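Local coordinates for uncharacterized protein (Staphylococcus aureus subsp. aureus, PDB 3H04), which is of unknown function but has an alpha/beta-hydrolase fold and is probably a serine hydrolase related to the feruloyl esterases, at residues A[23-28]-A[57-62]; A[40-45]-A[165-170]; A[63-68]-A[80-85]; A[121-126]-A[211-216]. All coordinates share one frame; numbering follows the deposited sequence.

Contact 1: A[23-28]-A[57-62]; sequences AKNQPT and TEHYDL
Thr-57, where the chain leaves helix 50-56, holds Lys-24 in the loop joining strands 15-21 and 30-35 of the alpha/beta-hydrolase sheet: Thr-57 O accepts Lys-24 N at 2.7 Å, with 161° at the hydrogen. The Thr-57 hydroxyl is bonded to Ile-53 O and merely passes the CE methylene of Lys-24, whose NZ ends in a salt bridge with Asp-54. Next, Glu-58 O takes Asn-25 N at 3.0 Å, so two successive carbonyls beyond the helix serve two successive loop amides. The side chain of His-59 sets out away from the loop, yet its ring returns to it: CD2 lies 3.6 Å from Asn-25 CB, and Asn-25 O sits in plane at the ring edge. His-59 O is 3.3 Å from Thr-28 CG2. Tyr-60 contributes backbone, its O receiving a CA-H...O contact from Ala-23; its CB leaves away from the loop, and its hydroxyl bonds Asn-270 and Thr-273. In strand 60-65, Asp-61 OD2 forms a salt bridge with Lys-22 and a hydrogen bond with Tyr-93, while OD1 accepts Ala-23 N at 2.9 Å and Thr-28 OG1 at 2.9 Å, from opposite faces of the carboxylate, 42° and 50° out of its plane.

Contact 2: A[40-45]-A[165-170]; sequences LMFGKA and VQDQIA
The carboxylate of Asp-167 and the ring of Phe-42 are the flat groups here, and neither face of the ring is covered by this contact: OD1 of Asp-167 touches Phe-42 CB at 3.2 Å, oblique to the ring. The same oxygen accepts Gly-43 N at 2.8 Å, on its syn side but 32° out of the carboxylate plane. With CG of Phe-42 placed between the backbone N and the carbonyl carbon (chi1 69°), the ring leads away from segment 165-170 and packs on Phe-173 of helix 173-182. A second bond runs the other way, Asp-167 N to Gly-43 O at 3.1 Å, so a single glycine both donates to and accepts from a single aspartate. Gly-43 O also receives a CA-H...O contact from Gln-166 CA. Gly-43 has backbone angles at which a CB would press on the preceding carbonyl oxygen, which accounts for glycine at this position. Further along, Lys-44 CB and Gln-166 CB touch at 3.8 Å; both side chains then extend outward, with Gln-166 OE1 3.9 Å from Lys-44 CB. Water 1 closes the far end, accepting Ala-45 N at 2.9 Å and donating to Val-165 O at 3.0 Å. Outside the two segments, Arg-172 NE donates to Met-41 O. Segment 40-45 belongs to the loop after strand 30-35, and segment 165-170 to the insertion, helices joined by loops, between strands 121-125 and 212-217; pairing of the two is consistent with the lid of an alpha/beta hydrolase, seated beside the probable Ser-His-Asp site that Phe-42 approaches.

Contact 3: A[63-68]-A[80-85]; sequences IQLSYR and EDVYAS
Two nitrogens of Arg-68 meet the carboxylate of Asp-81 along its edge, NE to OD2 at 2.9 Å and NH2 to OD1 at 2.9 Å. Both bonds use syn lone pairs, and the guanidinium and carboxylate planes are only 7° apart, which marks a flat bidentate salt bridge. The anti lone pair of Asp-81 OD2 is taken as well, by the backbone N of Arg-68 at 3.0 Å, so three bonds fix the rotation of this buried carboxylate. Beside it, Tyr-67 CB rests 3.8 Å from Asp-81 CB, and Val-82 CG2 lies 3.8 Å from Tyr-67 CB. One helix turn on, Ser-85 CB meets Leu-65 CD2 at 3.9 Å. Helix 75-91 connects strand 60-65 to the parallel strand 98-103, with strand 30-35 between them in the sheet: a beta-alpha-beta crossover of the alpha/beta-hydrolase core. Between the segments water 2 accepts from Ser-66 N at 2.9 Å and from Ser-85 OG at 2.7 Å. In the second shell, Arg-68 NH1 makes another salt bridge, to Asp-12, and the Tyr-67 ring stacks with His-36. Helix 105-116 covers Val-82 through Leu-109 and Ile-113, while Leu-16 of strand 15-21 packs on Asp-81 and Ser-85.

Contact 4: A[121-126]-A[211-216]; sequences GVIDFY and PVFIAH
Phe-125 and Ala-215 mark the tightly packed face of this strand pair: Ala-215 CB lies 3.8 Å from Phe-125 CD1 in an off-centre CH-pi contact, and the two phenylalanine side chains cross at a slant, CE1 of Phe-125 4.0 Å from CE2 of Phe-213. CG of Phe-213 stands anti to the backbone N (chi1 -177°), which also brings CD2 to Ile-123 CG2 at 4.1 Å. Val-265 of helix 256-273 covers Ile-123, Phe-125 and Phe-213. On the other face the Val-122/Val-212 pair is looser, CB to CG1 4.4 Å, and Ile-231 of helix 226-232 touches Asp-124 and Ile-214; Asp-124 OD1 bonds Gly-127 N. Segments 121-126 and 211-216 are neighbouring parallel strands of the alpha/beta-hydrolase sheet, axes 8° apart, bonded from Val-122 N to Pro-211 O at 2.9 Å as far as Tyr-126 N to Ala-215 O at 2.8 Å. Pro-211 is partly exposed, the one residue of both segments not buried. At the C-terminal end Tyr-126 CA lies over one face of the His-216 imidazole, 3.9 Å from its centroid. Ser-228 and Val-223 O hold that imidazole through ND1 and NE2, and Tyr-126 meets His-248 of the probable catalytic triad edge-to-face, its OH bonded to Asp-251.

Overall arrangement
Contacts 1, 3 and 4 all reach the eight-stranded mixed sheet and follow one another in sequence. Contacts 1 and 3 share strand 60-65, contact 1 at its start and contact 3 at its end, with centres 21 Å apart. Contact 4 joins strands 121-125 and 212-217; its centre lies 19 Å from that of contact 3, on the opposite side of the chain's centre. Contact 2, its centre 14 Å from that of contact 3, touches it where Ala-45 O probably bonds Gln-64 NE2 at 2.9 Å. Its segments alternate with those of contacts 1 and 4 along the chain: 165-170 belongs to the insertion between the strands of contact 4, which contact 2 joins to the loop after strand 30-35.

Contact 1: A[23-28]-A[57-62]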
# COMPACT_ATOMS: atom_id res chain seq x y z
N ALA A 23 20.29 -1.69 -5.70
CA ALA A 23 21.01 -2.28 -4.56
C ALA A 23 22.43 -1.71 -4.47
O ALA A 23 23.11 -1.68 -5.46
CB ALA A 23 21.07 -3.78 -4.71
N LYS A 24 22.84 -1.29 -3.26
CA LYS A 24 24.16 -0.71 -3.00
C LYS A 24 25.31 -1.67 -3.25
O LYS A 24 26.34 -1.29 -3.79
CB LYS A 24 24.27 -0.24 -1.54
CG LYS A 24 23.69 1.15 -1.25
CD LYS A 24 23.64 1.43 0.28
CE LYS A 24 22.35 2.14 0.69
NZ LYS A 24 22.16 3.51 0.08
N ASN A 25 25.14 -2.91 -2.81
CA ASN A 25 26.17 -3.91 -2.98
C ASN A 25 25.63 -4.92 -3.97
O ASN A 25 24.59 -5.54 -3.73
CB ASN A 25 26.54 -4.54 -1.63
CG ASN A 25 26.65 -3.49 -0.54
OD1 ASN A 25 25.71 -3.28 0.23
ND2 ASN A 25 27.78 -2.78 -0.50
N GLN A 26 26.33 -5.02 -5.09
CA GLN A 26 25.83 -5.68 -6.30
C GLN A 26 26.42 -7.09 -6.38
O GLN A 26 27.57 -7.29 -5.99
CB GLN A 26 26.24 -4.83 -7.51
CG GLN A 26 25.35 -4.92 -8.76
CD GLN A 26 23.93 -4.43 -8.56
OE1 GLN A 26 23.62 -3.62 -7.68
NE2 GLN A 26 23.04 -4.93 -9.42
N PRO A 27 25.65 -8.06 -6.91
CA PRO A 27 24.34 -7.94 -7.52
C PRO A 27 23.18 -8.02 -6.52
O PRO A 27 23.35 -8.48 -5.39
CB PRO A 27 24.28 -9.12 -8.50
CG PRO A 27 25.49 -9.99 -8.17
CD PRO A 27 26.08 -9.47 -6.90
N THR A 28 22.00 -7.60 -6.97
CA THR A 28 20.83 -7.60 -6.14
C THR A 28 20.43 -9.00 -5.70
O THR A 28 20.60 -9.96 -6.44
CB THR A 28 19.63 -6.98 -6.87
OG1 THR A 28 20.08 -5.97 -7.77
CG2 THR A 28 18.75 -6.35 -5.88
N THR A 57 17.76 -1.07 0.47
CA THR A 57 18.51 -1.17 -0.79
C THR A 57 19.97 -1.61 -0.63
O THR A 57 20.72 -1.59 -1.60
CB THR A 57 18.44 0.13 -1.60
OG1 THR A 57 19.05 1.21 -0.87
CG2 THR A 57 16.98 0.48 -1.91
N GLU A 58 20.37 -2.01 0.57
CA GLU A 58 21.72 -2.54 0.74
C GLU A 58 21.96 -3.67 -0.22
O GLU A 58 23.00 -3.73 -0.88
CB GLU A 58 21.92 -3.07 2.15
CG GLU A 58 22.01 -2.00 3.22
CD GLU A 58 22.54 -2.53 4.55
OE1 GLU A 58 23.47 -3.38 4.54
OE2 GLU A 58 22.01 -2.10 5.60
N HIS A 59 20.99 -4.58 -0.29
CA HIS A 59 21.10 -5.77 -1.13
C HIS A 59 19.91 -6.03 -2.05
O HIS A 59 19.95 -6.97 -2.85
CB HIS A 59 21.42 -6.97 -0.25
CG HIS A 59 22.78 -6.89 0.38
ND1 HIS A 59 22.98 -7.01 1.74
CD2 HIS A 59 24.00 -6.66 -0.17
CE1 HIS A 59 24.28 -6.88 2.00
NE2 HIS A 59 24.91 -6.66 0.86
N TYR A 60 18.87 -5.19 -1.96
CA TYR A 60 17.67 -5.31 -2.78
C TYR A 60 17.48 -4.06 -3.64
O TYR A 60 17.86 -2.95 -3.24
CB TYR A 60 16.45 -5.56 -1.88
CG TYR A 60 16.57 -6.88 -1.15
CD1 TYR A 60 16.17 -8.07 -1.75
CD2 TYR A 60 17.17 -6.95 0.09
CE1 TYR A 60 16.33 -9.30 -1.12
CE2 TYR A 60 17.31 -8.14 0.72
CZ TYR A 60 16.90 -9.32 0.12
OH TYR A 60 17.09 -10.53 0.78
N ASP A 61 16.91 -4.23 -4.83
CA ASP A 61 16.42 -3.05 -5.57
C ASP A 61 15.07 -2.66 -5.00
O ASP A 61 14.30 -3.55 -4.58
CB ASP A 61 16.24 -3.34 -7.06
CG ASP A 61 17.57 -3.51 -7.80
OD1 ASP A 61 18.63 -3.57 -7.13
OD2 ASP A 61 17.52 -3.58 -9.04
N LEU A 62 14.80 -1.36 -4.97
CA LEU A 62 13.56 -0.79 -4.48
C LEU A 62 12.89 -0.04 -5.63
O LEU A 62 13.49 0.86 -6.19
CB LEU A 62 13.79 0.16 -3.30
CG LEU A 62 12.50 0.71 -2.68
CD1 LEU A 62 11.67 -0.44 -2.10
CD2 LEU A 62 12.85 1.73 -1.60

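Contact 2: A[40-45]-A[165-170]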
# COMPACT_ATOMS: atom_id res chain seq x y z
N LEU A 40 -5.88 5.29 -0.77
CA LEU A 40 -6.12 5.30 -2.22
C LEU A 40 -6.45 6.70 -2.77
O LEU A 40 -6.79 6.81 -3.96
CB LEU A 40 -7.21 4.29 -2.64
CG LEU A 40 -7.09 2.84 -2.11
CD1 LEU A 40 -8.43 2.06 -2.31
CD2 LEU A 40 -5.89 2.12 -2.74
N MET A 41 -6.35 7.75 -1.96
CA MET A 41 -6.87 9.08 -2.33
C MET A 41 -5.84 10.19 -2.32
O MET A 41 -6.01 11.25 -2.96
CB MET A 41 -8.02 9.48 -1.39
CG MET A 41 -9.20 8.55 -1.33
SD MET A 41 -10.63 9.17 -0.32
CE MET A 41 -11.80 8.09 -1.05
N PHE A 42 -4.75 10.00 -1.57
CA PHE A 42 -3.69 10.96 -1.57
C PHE A 42 -2.33 10.24 -1.46
O PHE A 42 -2.24 9.01 -1.42
CB PHE A 42 -3.86 12.01 -0.42
CG PHE A 42 -3.65 11.44 0.98
CD1 PHE A 42 -2.43 11.55 1.61
CD2 PHE A 42 -4.70 10.75 1.64
CE1 PHE A 42 -2.23 11.05 2.88
CE2 PHE A 42 -4.52 10.22 2.92
CZ PHE A 42 -3.27 10.36 3.54
N GLY A 43 -1.26 11.02 -1.45
CA GLY A 43 0.07 10.48 -1.22
C GLY A 43 0.96 10.63 -2.45
O GLY A 43 0.65 11.41 -3.42
N LYS A 44 2.10 9.99 -2.38
CA LYS A 44 3.08 9.98 -3.49
C LYS A 44 3.98 8.78 -3.30
O LYS A 44 4.15 8.28 -2.16
CB LYS A 44 3.91 11.27 -3.52
CG LYS A 44 4.83 11.48 -2.31
CD LYS A 44 5.48 12.91 -2.31
CE LYS A 44 6.28 13.11 -1.01
NZ LYS A 44 7.32 14.09 -1.20
N ALA A 45 4.55 8.31 -4.41
CA ALA A 45 5.41 7.13 -4.46
C ALA A 45 6.69 7.27 -3.66
O ALA A 45 7.16 6.28 -3.06
CB ALA A 45 5.75 6.79 -5.94
N VAL A 165 -1.31 11.02 -10.12
CA VAL A 165 -0.67 9.92 -9.38
C VAL A 165 -0.04 10.38 -8.07
O VAL A 165 0.49 9.56 -7.34
CB VAL A 165 0.40 9.16 -10.20
CG1 VAL A 165 -0.19 8.66 -11.50
CG2 VAL A 165 1.63 10.05 -10.47
N GLN A 166 -0.14 11.66 -7.76
CA GLN A 166 0.32 12.19 -6.51
C GLN A 166 -0.46 13.48 -6.21
O GLN A 166 -1.09 14.07 -7.10
CB GLN A 166 1.83 12.42 -6.53
CG GLN A 166 2.25 13.52 -7.51
CD GLN A 166 3.74 13.84 -7.45
OE1 GLN A 166 4.36 13.79 -6.40
NE2 GLN A 166 4.31 14.18 -8.57
N ASP A 167 -0.43 13.89 -4.97
CA ASP A 167 -1.14 15.11 -4.56
C ASP A 167 -0.75 16.24 -5.47
O ASP A 167 0.45 16.49 -5.72
CB ASP A 167 -0.81 15.53 -3.10
CG ASP A 167 -1.17 14.50 -2.08
OD1 ASP A 167 -1.90 13.55 -2.39
OD2 ASP A 167 -0.63 14.59 -0.95
N GLN A 168 -1.77 16.93 -5.99
CA GLN A 168 -1.59 18.16 -6.78
C GLN A 168 -1.71 19.44 -5.93
O GLN A 168 -1.40 20.55 -6.39
CB GLN A 168 -2.57 18.16 -7.99
CG GLN A 168 -3.96 18.75 -7.79
CD GLN A 168 -4.84 17.94 -6.87
OE1 GLN A 168 -4.52 16.80 -6.46
NE2 GLN A 168 -5.99 18.54 -6.52
N ILE A 169 -2.22 19.28 -4.72
CA ILE A 169 -2.37 20.34 -3.74
C ILE A 169 -2.03 19.75 -2.38
O ILE A 169 -2.39 18.62 -2.09
CB ILE A 169 -3.81 20.93 -3.78
CG1 ILE A 169 -3.95 22.24 -2.97
CG2 ILE A 169 -4.87 19.89 -3.37
CD1 ILE A 169 -3.33 23.46 -3.59
N ALA A 170 -1.35 20.54 -1.56
CA ALA A 170 -0.88 20.09 -0.27
C ALA A 170 -1.99 19.47 0.54
O ALA A 170 -1.72 18.47 1.19
CB ALA A 170 -0.20 21.23 0.51
O HOH W 1 3.35 8.86 -6.98

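Contact 3: A[63-68]-A[80-85]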
# COMPACT_ATOMS: atom_id res chain seq x y z
N ILE A 63 11.69 -0.45 -6.00
CA ILE A 63 10.98 0.16 -7.12
C ILE A 63 9.71 0.84 -6.63
O ILE A 63 8.83 0.17 -6.12
CB ILE A 63 10.63 -0.88 -8.16
CG1 ILE A 63 11.88 -1.65 -8.56
CG2 ILE A 63 10.02 -0.17 -9.41
CD1 ILE A 63 12.09 -3.02 -7.94
N GLN A 64 9.60 2.15 -6.75
CA GLN A 64 8.47 2.87 -6.17
C GLN A 64 7.41 3.14 -7.23
O GLN A 64 7.65 3.93 -8.15
CB GLN A 64 9.01 4.12 -5.47
CG GLN A 64 10.00 3.63 -4.44
CD GLN A 64 10.64 4.66 -3.60
OE1 GLN A 64 11.86 4.80 -3.68
NE2 GLN A 64 9.87 5.32 -2.72
N LEU A 65 6.29 2.43 -7.19
CA LEU A 65 5.34 2.56 -8.29
C LEU A 65 4.27 3.57 -8.06
O LEU A 65 4.06 4.01 -6.95
CB LEU A 65 4.70 1.22 -8.74
CG LEU A 65 3.69 0.42 -7.95
CD1 LEU A 65 2.35 1.08 -7.81
CD2 LEU A 65 3.57 -1.03 -8.65
N SER A 66 3.62 3.98 -9.13
CA SER A 66 2.55 4.96 -9.06
C SER A 66 1.27 4.40 -9.63
O SER A 66 1.30 3.46 -10.45
CB SER A 66 2.97 6.23 -9.79
OG SER A 66 4.07 6.81 -9.05
N TYR A 67 0.14 4.95 -9.17
CA TYR A 67 -1.17 4.60 -9.70
C TYR A 67 -2.05 5.85 -9.61
O TYR A 67 -1.80 6.70 -8.77
CB TYR A 67 -1.80 3.44 -8.91
CG TYR A 67 -1.84 3.70 -7.43
CD1 TYR A 67 -2.94 4.33 -6.84
CD2 TYR A 67 -0.80 3.30 -6.61
CE1 TYR A 67 -2.97 4.56 -5.47
CE2 TYR A 67 -0.83 3.52 -5.22
CZ TYR A 67 -1.93 4.15 -4.68
OH TYR A 67 -1.96 4.42 -3.35
N ARG A 68 -3.08 5.92 -10.44
CA ARG A 68 -4.03 7.04 -10.40
C ARG A 68 -4.89 6.96 -9.12
O ARG A 68 -5.27 5.90 -8.66
CB ARG A 68 -4.83 7.10 -11.70
CG ARG A 68 -4.02 7.70 -12.86
CD ARG A 68 -4.75 7.57 -14.20
NE ARG A 68 -4.70 6.22 -14.73
CZ ARG A 68 -5.20 5.88 -15.92
NH1 ARG A 68 -5.83 6.80 -16.67
NH2 ARG A 68 -5.11 4.65 -16.34
N GLU A 80 -5.90 -1.83 -12.11
CA GLU A 80 -5.34 -1.94 -13.46
C GLU A 80 -3.98 -1.24 -13.57
O GLU A 80 -3.06 -1.77 -14.17
CB GLU A 80 -6.32 -1.41 -14.54
CG GLU A 80 -7.40 -2.39 -14.87
CD GLU A 80 -8.46 -1.87 -15.85
OE1 GLU A 80 -8.26 -0.77 -16.46
OE2 GLU A 80 -9.48 -2.60 -15.99
N ASP A 81 -3.85 -0.04 -13.00
CA ASP A 81 -2.56 0.69 -13.02
C ASP A 81 -1.48 -0.07 -12.25
O ASP A 81 -0.34 -0.16 -12.68
CB ASP A 81 -2.73 2.11 -12.39
CG ASP A 81 -3.45 3.12 -13.31
OD1 ASP A 81 -3.79 2.79 -14.48
OD2 ASP A 81 -3.67 4.29 -12.84
N VAL A 82 -1.82 -0.52 -11.05
CA VAL A 82 -0.89 -1.25 -10.21
C VAL A 82 -0.35 -2.52 -10.93
O VAL A 82 0.85 -2.78 -10.97
CB VAL A 82 -1.59 -1.61 -8.85
CG1 VAL A 82 -0.79 -2.68 -8.10
CG2 VAL A 82 -1.77 -0.30 -8.00
N TYR A 83 -1.24 -3.31 -11.53
CA TYR A 83 -0.83 -4.53 -12.22
C TYR A 83 -0.06 -4.21 -13.52
O TYR A 83 0.84 -4.94 -13.89
CB TYR A 83 -2.05 -5.41 -12.51
CG TYR A 83 -2.73 -6.09 -11.32
CD1 TYR A 83 -2.48 -5.72 -10.00
CD2 TYR A 83 -3.67 -7.10 -11.54
CE1 TYR A 83 -3.13 -6.38 -8.93
CE2 TYR A 83 -4.33 -7.72 -10.52
CZ TYR A 83 -4.05 -7.39 -9.22
OH TYR A 83 -4.70 -8.02 -8.21
N ALA A 84 -0.40 -3.12 -14.22
CA ALA A 84 0.36 -2.73 -15.43
C ALA A 84 1.77 -2.32 -15.00
O ALA A 84 2.73 -2.70 -15.63
CB ALA A 84 -0.32 -1.61 -16.19
N SER A 85 1.90 -1.62 -13.88
CA SER A 85 3.22 -1.20 -13.40
C SER A 85 3.97 -2.42 -12.87
O SER A 85 5.14 -2.65 -13.22
CB SER A 85 3.12 -0.08 -12.36
OG SER A 85 2.43 1.06 -12.91
O HOH W 2 4.10 2.85 -11.75

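Contact 4: A[121-126]-A[211-216]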
# COMPACT_ATOMS: atom_id res chain seq x y z
N GLY A 121 7.22 -12.96 -1.65
CA GLY A 121 6.81 -12.52 -0.32
C GLY A 121 6.15 -11.17 -0.33
O GLY A 121 6.24 -10.44 -1.32
N VAL A 122 5.51 -10.83 0.79
CA VAL A 122 4.81 -9.56 0.94
C VAL A 122 5.15 -8.95 2.27
O VAL A 122 5.19 -9.67 3.30
CB VAL A 122 3.24 -9.73 0.95
CG1 VAL A 122 2.56 -8.34 1.20
CG2 VAL A 122 2.76 -10.33 -0.38
N ILE A 123 5.43 -7.64 2.26
CA ILE A 123 5.64 -6.85 3.46
C ILE A 123 4.44 -5.93 3.60
O ILE A 123 4.19 -5.13 2.72
CB ILE A 123 6.91 -6.03 3.40
CG1 ILE A 123 8.08 -6.92 2.93
CG2 ILE A 123 7.14 -5.30 4.75
CD1 ILE A 123 9.13 -6.17 2.19
N ASP A 124 3.69 -6.11 4.69
CA ASP A 124 2.38 -5.47 4.93
C ASP A 124 2.51 -4.62 6.16
O ASP A 124 2.51 -5.14 7.29
CB ASP A 124 1.32 -6.57 5.14
CG ASP A 124 -0.01 -6.07 5.72
OD1 ASP A 124 -0.30 -4.85 5.78
OD2 ASP A 124 -0.78 -6.98 6.16
N PHE A 125 2.66 -3.31 5.94
CA PHE A 125 2.68 -2.36 7.06
C PHE A 125 1.26 -1.78 7.19
O PHE A 125 0.79 -1.08 6.29
CB PHE A 125 3.68 -1.24 6.83
CG PHE A 125 5.10 -1.55 7.23
CD1 PHE A 125 5.59 -2.86 7.39
CD2 PHE A 125 5.97 -0.49 7.44
CE1 PHE A 125 6.95 -3.10 7.72
CE2 PHE A 125 7.27 -0.71 7.78
CZ PHE A 125 7.78 -2.01 7.92
N TYR A 126 0.58 -2.14 8.28
CA TYR A 126 -0.72 -1.60 8.65
C TYR A 126 -1.77 -1.49 7.53
O TYR A 126 -2.48 -0.47 7.41
CB TYR A 126 -0.62 -0.30 9.43
CG TYR A 126 0.44 0.68 8.96
CD1 TYR A 126 0.18 1.57 7.92
CD2 TYR A 126 1.71 0.66 9.51
CE1 TYR A 126 1.17 2.49 7.44
CE2 TYR A 126 2.69 1.58 9.05
CZ TYR A 126 2.41 2.49 8.04
OH TYR A 126 3.37 3.35 7.57
N PRO A 211 5.11 -15.89 1.90
CA PRO A 211 5.19 -15.39 3.27
C PRO A 211 4.89 -13.92 3.43
O PRO A 211 5.29 -13.10 2.59
CB PRO A 211 6.65 -15.67 3.66
CG PRO A 211 7.09 -16.78 2.81
CD PRO A 211 6.35 -16.57 1.51
N VAL A 212 4.23 -13.58 4.54
CA VAL A 212 3.83 -12.22 4.81
C VAL A 212 4.44 -11.66 6.06
O VAL A 212 4.30 -12.26 7.16
CB VAL A 212 2.33 -12.07 4.95
CG1 VAL A 212 2.00 -10.57 5.04
CG2 VAL A 212 1.55 -12.76 3.73
N PHE A 213 5.15 -10.54 5.94
CA PHE A 213 5.66 -9.81 7.14
C PHE A 213 4.62 -8.75 7.51
O PHE A 213 4.24 -7.96 6.65
CB PHE A 213 7.00 -9.19 6.83
CG PHE A 213 7.66 -8.48 8.00
CD1 PHE A 213 8.66 -9.10 8.70
CD2 PHE A 213 7.24 -7.19 8.40
CE1 PHE A 213 9.29 -8.46 9.79
CE2 PHE A 213 7.85 -6.55 9.48
CZ PHE A 213 8.87 -7.20 10.18
N ILE A 214 4.15 -8.73 8.75
CA ILE A 214 3.10 -7.78 9.16
C ILE A 214 3.65 -6.92 10.27
O ILE A 214 4.23 -7.47 11.22
CB ILE A 214 1.83 -8.49 9.63
CG1 ILE A 214 1.34 -9.44 8.49
CG2 ILE A 214 0.78 -7.44 10.12
CD1 ILE A 214 0.26 -10.49 8.88
N ALA A 215 3.48 -5.58 10.17
CA ALA A 215 3.76 -4.65 11.31
C ALA A 215 2.49 -3.82 11.45
O ALA A 215 2.01 -3.24 10.44
CB ALA A 215 5.00 -3.77 11.05
N HIS A 216 1.94 -3.77 12.64
CA HIS A 216 0.68 -3.12 12.88
C HIS A 216 0.53 -2.71 14.34
O HIS A 216 0.86 -3.46 15.16
CB HIS A 216 -0.44 -4.06 12.45
CG HIS A 216 -1.71 -3.38 12.08
ND1 HIS A 216 -2.55 -3.85 11.11
CD2 HIS A 216 -2.29 -2.27 12.57
CE1 HIS A 216 -3.59 -3.07 11.02
NE2 HIS A 216 -3.46 -2.10 11.89